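Local coordinates for protein catalase-3 (Neurospora crassa, PDB 4AJ9) that breaks down hydrogen peroxide to water and dioxygen at a buried heme, and so probably protects the cell from peroxide damage, at residues F143-A148 and W177-S182. Sequence-based numbering, arbitrary orientation.
Sequences FFIQDA and WDFFSS. With HEM (protoporphyrin IX containing Fe), chain Y.
F144 and I145 meet F180 and F179 in a small apolar contact of the heme-catalase fold, where the loop that leaves beta-barrel strand 131-138 packs on helix 174-182. The backbones stay well apart, the CA atoms of F144 and F180 being 8.5 Å from each other, and only side chains bridge the gap, with no hydrogen bond between the two segments. In the aromatic pair, CE1 of F144 lies 3.9 Å from CE1 of F180. The ring planes are within 11° of parallel but slid so far apart, 5.8 Å between centroids, that they barely overlap. T189 and L190 of helix 187-193 pack alongside, on F144 and F180 respectively. On the helix, F180 sets CD2 over one face of the W177 indole.

The second pair is a methyl against a ring edge, the two side chains crossing at about a right angle: the CG2 methyl of I145 reaches the rim of the F179 ring in its plane, 4.0 Å from CZ of F179. F179 has CG anti to its backbone N (chi1 -177°), which brings the ring rim to the I145 methyl.

Toward the cofactor, F143 lays one ring face against a heme vinyl, with CG of F143 3.7 Å from the heme vinyl carbon CAB, while CD2 of F144 covers the centre of the opposite face. With an alanine at F143, the heme vinyl would probably lose this flat wall and F144 the ring that backs it. Five residues further along, CB of A148 touches the second vinyl, 3.9 Å from heme CBC.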
ATOM      1  N   PHE C 143     -23.837   7.437  22.368  1.00  7.28           N
ATOM      2  CA  PHE C 143     -23.234   7.945  21.150  1.00  7.46           C
ATOM      3  C   PHE C 143     -24.198   8.812  20.334  1.00  6.82           C
ATOM      4  O   PHE C 143     -25.397   8.789  20.575  1.00  6.61           O
ATOM      5  CB  PHE C 143     -22.660   6.815  20.311  1.00  7.52           C
ATOM      6  CG  PHE C 143     -21.571   7.271  19.382  1.00  8.67           C
ATOM      7  CD1 PHE C 143     -20.325   7.612  19.881  1.00  9.35           C
ATOM      8  CD2 PHE C 143     -21.807   7.403  18.032  1.00  8.01           C
ATOM      9  CE1 PHE C 143     -19.320   8.048  19.036  1.00 18.62           C
ATOM     10  CE2 PHE C 143     -20.814   7.847  17.182  1.00 11.23           C
ATOM     11  CZ  PHE C 143     -19.568   8.175  17.682  1.00 15.25           C
ATOM     12  N   PHE C 144     -23.665   9.560  19.366  1.00  9.04           N
ATOM     13  CA  PHE C 144     -24.436  10.572  18.630  1.00  4.63           C
ATOM     14  C   PHE C 144     -25.539  10.031  17.735  1.00  7.52           C
ATOM     15  O   PHE C 144     -26.547  10.707  17.500  1.00  6.76           O
ATOM     16  CB  PHE C 144     -23.527  11.404  17.716  1.00  5.01           C
ATOM     17  CG  PHE C 144     -22.525  12.257  18.441  1.00  6.82           C
ATOM     18  CD1 PHE C 144     -22.888  13.493  18.970  1.00  8.31           C
ATOM     19  CD2 PHE C 144     -21.212  11.847  18.554  1.00  6.85           C
ATOM     20  CE1 PHE C 144     -21.947  14.295  19.613  1.00  9.64           C
ATOM     21  CE2 PHE C 144     -20.265  12.643  19.198  1.00  7.13           C
ATOM     22  CZ  PHE C 144     -20.632  13.863  19.722  1.00  6.90           C
ATOM     23  N   ILE C 145     -25.335   8.842  17.190  1.00  6.72           N
ATOM     24  CA  ILE C 145     -26.198   8.370  16.116  1.00  8.27           C
ATOM     25  C   ILE C 145     -26.621   6.947  16.386  1.00  5.81           C
ATOM     26  O   ILE C 145     -25.993   6.260  17.178  1.00  6.58           O
ATOM     27  CB  ILE C 145     -25.496   8.440  14.752  1.00  3.45           C
ATOM     28  CG1 ILE C 145     -24.156   7.698  14.829  1.00  4.57           C
ATOM     29  CG2 ILE C 145     -25.283   9.910  14.333  1.00  4.22           C
ATOM     30  CD1 ILE C 145     -23.474   7.499  13.517  1.00  4.48           C
ATOM     31  N   GLN C 146     -27.690   6.522  15.722  1.00  6.08           N
ATOM     32  CA  GLN C 146     -28.354   5.258  16.046  1.00  5.86           C
ATOM     33  C   GLN C 146     -28.105   4.176  15.000  1.00  6.77           C
ATOM     34  O   GLN C 146     -28.516   3.040  15.166  1.00  8.44           O
ATOM     35  CB  GLN C 146     -29.863   5.485  16.199  1.00  8.27           C
ATOM     36  CG  GLN C 146     -30.220   6.538  17.235  1.00 10.67           C
ATOM     37  CD  GLN C 146     -31.712   6.762  17.359  1.00 15.60           C
ATOM     38  OE1 GLN C 146     -32.387   7.079  16.377  1.00 13.14           O
ATOM     39  NE2 GLN C 146     -32.237   6.601  18.572  1.00  6.89           N
ATOM     40  N   ASP C 147     -27.431   4.533  13.919  1.00  7.14           N
ATOM     41  CA  ASP C 147     -27.165   3.567  12.866  1.00  5.40           C
ATOM     42  C   ASP C 147     -25.765   3.838  12.301  1.00  4.36           C
ATOM     43  O   ASP C 147     -25.447   4.963  11.941  1.00  4.24           O
ATOM     44  CB  ASP C 147     -28.245   3.676  11.784  1.00  6.05           C
ATOM     45  CG  ASP C 147     -28.173   2.554  10.750  1.00  8.91           C
ATOM     46  OD1 ASP C 147     -27.055   2.220  10.278  1.00  4.69           O
ATOM     47  OD2 ASP C 147     -29.249   2.006  10.404  1.00  5.02           O
ATOM     48  N   ALA C 148     -24.941   2.794  12.238  1.00  5.79           N
ATOM     49  CA  ALA C 148     -23.553   2.910  11.809  1.00  4.25           C
ATOM     50  C   ALA C 148     -23.374   3.554  10.437  1.00  2.61           C
ATOM     51  O   ALA C 148     -22.329   4.127  10.149  1.00  6.17           O
ATOM     52  CB  ALA C 148     -22.901   1.538  11.817  1.00  6.68           C
ATOM     53  N   TRP C 177     -22.663  21.882  14.098  1.00  4.45           N
ATOM     54  CA  TRP C 177     -23.932  22.253  14.720  1.00  2.95           C
ATOM     55  C   TRP C 177     -25.121  22.163  13.759  1.00 12.53           C
ATOM     56  O   TRP C 177     -26.254  21.944  14.192  1.00  6.19           O
ATOM     57  CB  TRP C 177     -23.811  23.629  15.381  1.00  5.36           C
ATOM     58  CG  TRP C 177     -22.985  23.546  16.614  1.00  5.11           C
ATOM     59  CD1 TRP C 177     -21.611  23.510  16.693  1.00  7.83           C
ATOM     60  CD2 TRP C 177     -23.469  23.417  17.954  1.00  7.11           C
ATOM     61  NE1 TRP C 177     -21.219  23.383  18.010  1.00  5.74           N
ATOM     62  CE2 TRP C 177     -22.340  23.329  18.801  1.00  8.45           C
ATOM     63  CE3 TRP C 177     -24.749  23.381  18.524  1.00  4.13           C
ATOM     64  CZ2 TRP C 177     -22.457  23.211  20.183  1.00  7.05           C
ATOM     65  CZ3 TRP C 177     -24.860  23.264  19.897  1.00  4.40           C
ATOM     66  CH2 TRP C 177     -23.722  23.190  20.711  1.00  6.09           C
ATOM     67  N   ASP C 178     -24.854  22.317  12.459  1.00  7.79           N
ATOM     68  CA  ASP C 178     -25.831  21.978  11.419  1.00 11.05           C
ATOM     69  C   ASP C 178     -26.217  20.507  11.574  1.00 10.78           C
ATOM     70  O   ASP C 178     -27.399  20.169  11.594  1.00  9.64           O
ATOM     71  CB  ASP C 178     -25.238  22.243  10.023  1.00  5.77           C
ATOM     72  CG  ASP C 178     -26.185  21.879   8.880  1.00 10.54           C
ATOM     73  OD1 ASP C 178     -27.406  21.773   9.095  1.00  7.64           O
ATOM     74  OD2 ASP C 178     -25.696  21.709   7.738  1.00  7.76           O
ATOM     75  N   PHE C 179     -25.219  19.633  11.698  1.00  6.73           N
ATOM     76  CA  PHE C 179     -25.495  18.207  11.861  1.00  6.67           C
ATOM     77  C   PHE C 179     -26.230  17.880  13.164  1.00  7.85           C
ATOM     78  O   PHE C 179     -27.181  17.108  13.159  1.00  9.42           O
ATOM     79  CB  PHE C 179     -24.222  17.357  11.766  1.00  6.30           C
ATOM     80  CG  PHE C 179     -24.490  15.875  11.851  1.00  4.03           C
ATOM     81  CD1 PHE C 179     -24.894  15.168  10.728  1.00  4.44           C
ATOM     82  CD2 PHE C 179     -24.363  15.198  13.055  1.00  5.18           C
ATOM     83  CE1 PHE C 179     -25.161  13.801  10.793  1.00  6.27           C
ATOM     84  CE2 PHE C 179     -24.624  13.829  13.134  1.00  1.27           C
ATOM     85  CZ  PHE C 179     -25.025  13.130  11.996  1.00  3.41           C
ATOM     86  N   PHE C 180     -25.791  18.472  14.271  1.00  6.30           N
ATOM     87  CA  PHE C 180     -26.398  18.207  15.574  1.00  6.66           C
ATOM     88  C   PHE C 180     -27.875  18.566  15.565  1.00  9.78           C
ATOM     89  O   PHE C 180     -28.696  17.910  16.207  1.00  8.43           O
ATOM     90  CB  PHE C 180     -25.697  19.027  16.663  1.00  3.86           C
ATOM     91  CG  PHE C 180     -24.257  18.649  16.885  1.00  7.11           C
ATOM     92  CD1 PHE C 180     -23.811  17.362  16.618  1.00 11.67           C
ATOM     93  CD2 PHE C 180     -23.355  19.580  17.370  1.00  8.09           C
ATOM     94  CE1 PHE C 180     -22.487  17.009  16.845  1.00  7.95           C
ATOM     95  CE2 PHE C 180     -22.027  19.236  17.578  1.00 10.01           C
ATOM     96  CZ  PHE C 180     -21.599  17.946  17.318  1.00  7.66           C
ATOM     97  N   SER C 181     -28.209  19.620  14.838  1.00  7.70           N
ATOM     98  CA  SER C 181     -29.570  20.127  14.840  1.00 10.40           C
ATOM     99  C   SER C 181     -30.423  19.476  13.751  1.00 10.45           C
ATOM    100  O   SER C 181     -31.645  19.419  13.865  1.00 10.40           O
ATOM    101  CB  SER C 181     -29.581  21.657  14.740  1.00  9.12           C
ATOM    102  OG  SER C 181     -28.989  22.117  13.534  1.00  8.68           O
ATOM    103  N   SER C 182     -29.769  18.981  12.705  1.00  7.20           N
ATOM    104  CA  SER C 182     -30.450  18.284  11.617  1.00 10.27           C
ATOM    105  C   SER C 182     -30.711  16.821  11.964  1.00 10.15           C
ATOM    106  O   SER C 182     -31.568  16.181  11.360  1.00  7.88           O
ATOM    107  CB  SER C 182     -29.611  18.345  10.343  1.00  6.24           C
ATOM    108  OG  SER C 182     -29.585  19.652   9.798  1.00 10.59           O
TER
HETATM  109  CHA HEM Y1720     -11.712   4.241  16.475  1.00  3.43           C
HETATM  110  CHB HEM Y1720     -14.945   4.220  20.112  1.00  4.66           C
HETATM  111  CHC HEM Y1720     -18.537   4.346  16.864  1.00  5.71           C
HETATM  112  CHD HEM Y1720     -15.357   3.480  13.314  1.00  5.92           C
HETATM  113  C1A HEM Y1720     -12.257   4.270  17.746  1.00  3.27           C
HETATM  114  C2A HEM Y1720     -11.526   4.332  19.006  1.00  4.40           C
HETATM  115  C3A HEM Y1720     -12.426   4.342  20.005  1.00  4.30           C
HETATM  116  C4A HEM Y1720     -13.749   4.264  19.418  1.00  4.55           C
HETATM  117  CMA HEM Y1720     -12.141   4.400  21.526  1.00  2.35           C
HETATM  118  CAA HEM Y1720      -9.983   4.428  19.141  1.00  1.90           C
HETATM  119  CBA HEM Y1720      -9.354   3.074  19.454  1.00  4.61           C
HETATM  120  CGA HEM Y1720      -7.878   3.276  19.673  1.00  4.30           C
HETATM  121  O1A HEM Y1720      -7.074   2.858  18.804  1.00  4.96           O
HETATM  122  O2A HEM Y1720      -7.499   3.868  20.719  1.00  4.88           O
HETATM  123  C1B HEM Y1720     -16.206   4.193  19.549  1.00  3.63           C
HETATM  124  C2B HEM Y1720     -17.458   4.040  20.269  1.00  4.37           C
HETATM  125  C3B HEM Y1720     -18.459   4.097  19.376  1.00  3.57           C
HETATM  126  C4B HEM Y1720     -17.864   4.258  18.064  1.00  5.58           C
HETATM  127  CMB HEM Y1720     -17.531   3.876  21.805  1.00  1.69           C
HETATM  128  CAB HEM Y1720     -19.982   3.954  19.606  1.00  8.96           C
HETATM  129  CBB HEM Y1720     -20.452   3.272  20.657  1.00 11.90           C
HETATM  130  C1C HEM Y1720     -17.989   4.038  15.642  1.00  3.45           C
HETATM  131  C2C HEM Y1720     -18.724   3.681  14.438  1.00  4.52           C
HETATM  132  C3C HEM Y1720     -17.829   3.468  13.470  1.00  8.29           C
HETATM  133  C4C HEM Y1720     -16.512   3.633  14.030  1.00  5.40           C
HETATM  134  CMC HEM Y1720     -20.258   3.623  14.311  1.00  2.50           C
HETATM  135  CAC HEM Y1720     -18.072   3.023  12.022  1.00  4.71           C
HETATM  136  CBC HEM Y1720     -19.101   2.218  11.751  1.00 10.17           C
HETATM  137  C1D HEM Y1720     -14.095   3.616  13.812  1.00  8.15           C
HETATM  138  C2D HEM Y1720     -12.898   3.456  13.028  1.00  2.41           C
HETATM  139  C3D HEM Y1720     -11.762   3.695  14.013  1.00  0.97           C
HETATM  140  C4D HEM Y1720     -12.385   3.966  15.290  1.00  1.58           C
HETATM  141  CMD HEM Y1720     -12.820   3.118  11.525  1.00  2.92           C
HETATM  142  CAD HEM Y1720     -10.257   3.637  13.710  1.00  3.01           C
HETATM  143  CBD HEM Y1720      -9.778   2.247  14.115  1.00  3.52           C
HETATM  144  CGD HEM Y1720      -8.332   2.082  13.730  1.00  2.95           C
HETATM  145  O1D HEM Y1720      -7.660   1.205  14.324  1.00  3.32           O
HETATM  146  O2D HEM Y1720      -7.850   2.848  12.856  1.00  7.16           O
HETATM  147  NA  HEM Y1720     -13.605   4.226  18.043  1.00  1.81           N
HETATM  148  NB  HEM Y1720     -16.497   4.317  18.214  1.00  3.03           N
HETATM  149  NC  HEM Y1720     -16.642   3.993  15.353  1.00  4.10           N
HETATM  150  ND  HEM Y1720     -13.763   3.907  15.129  1.00  2.46           N
HETATM  151 FE   HEM Y1720     -15.123   4.014  16.729  1.00  5.35          FE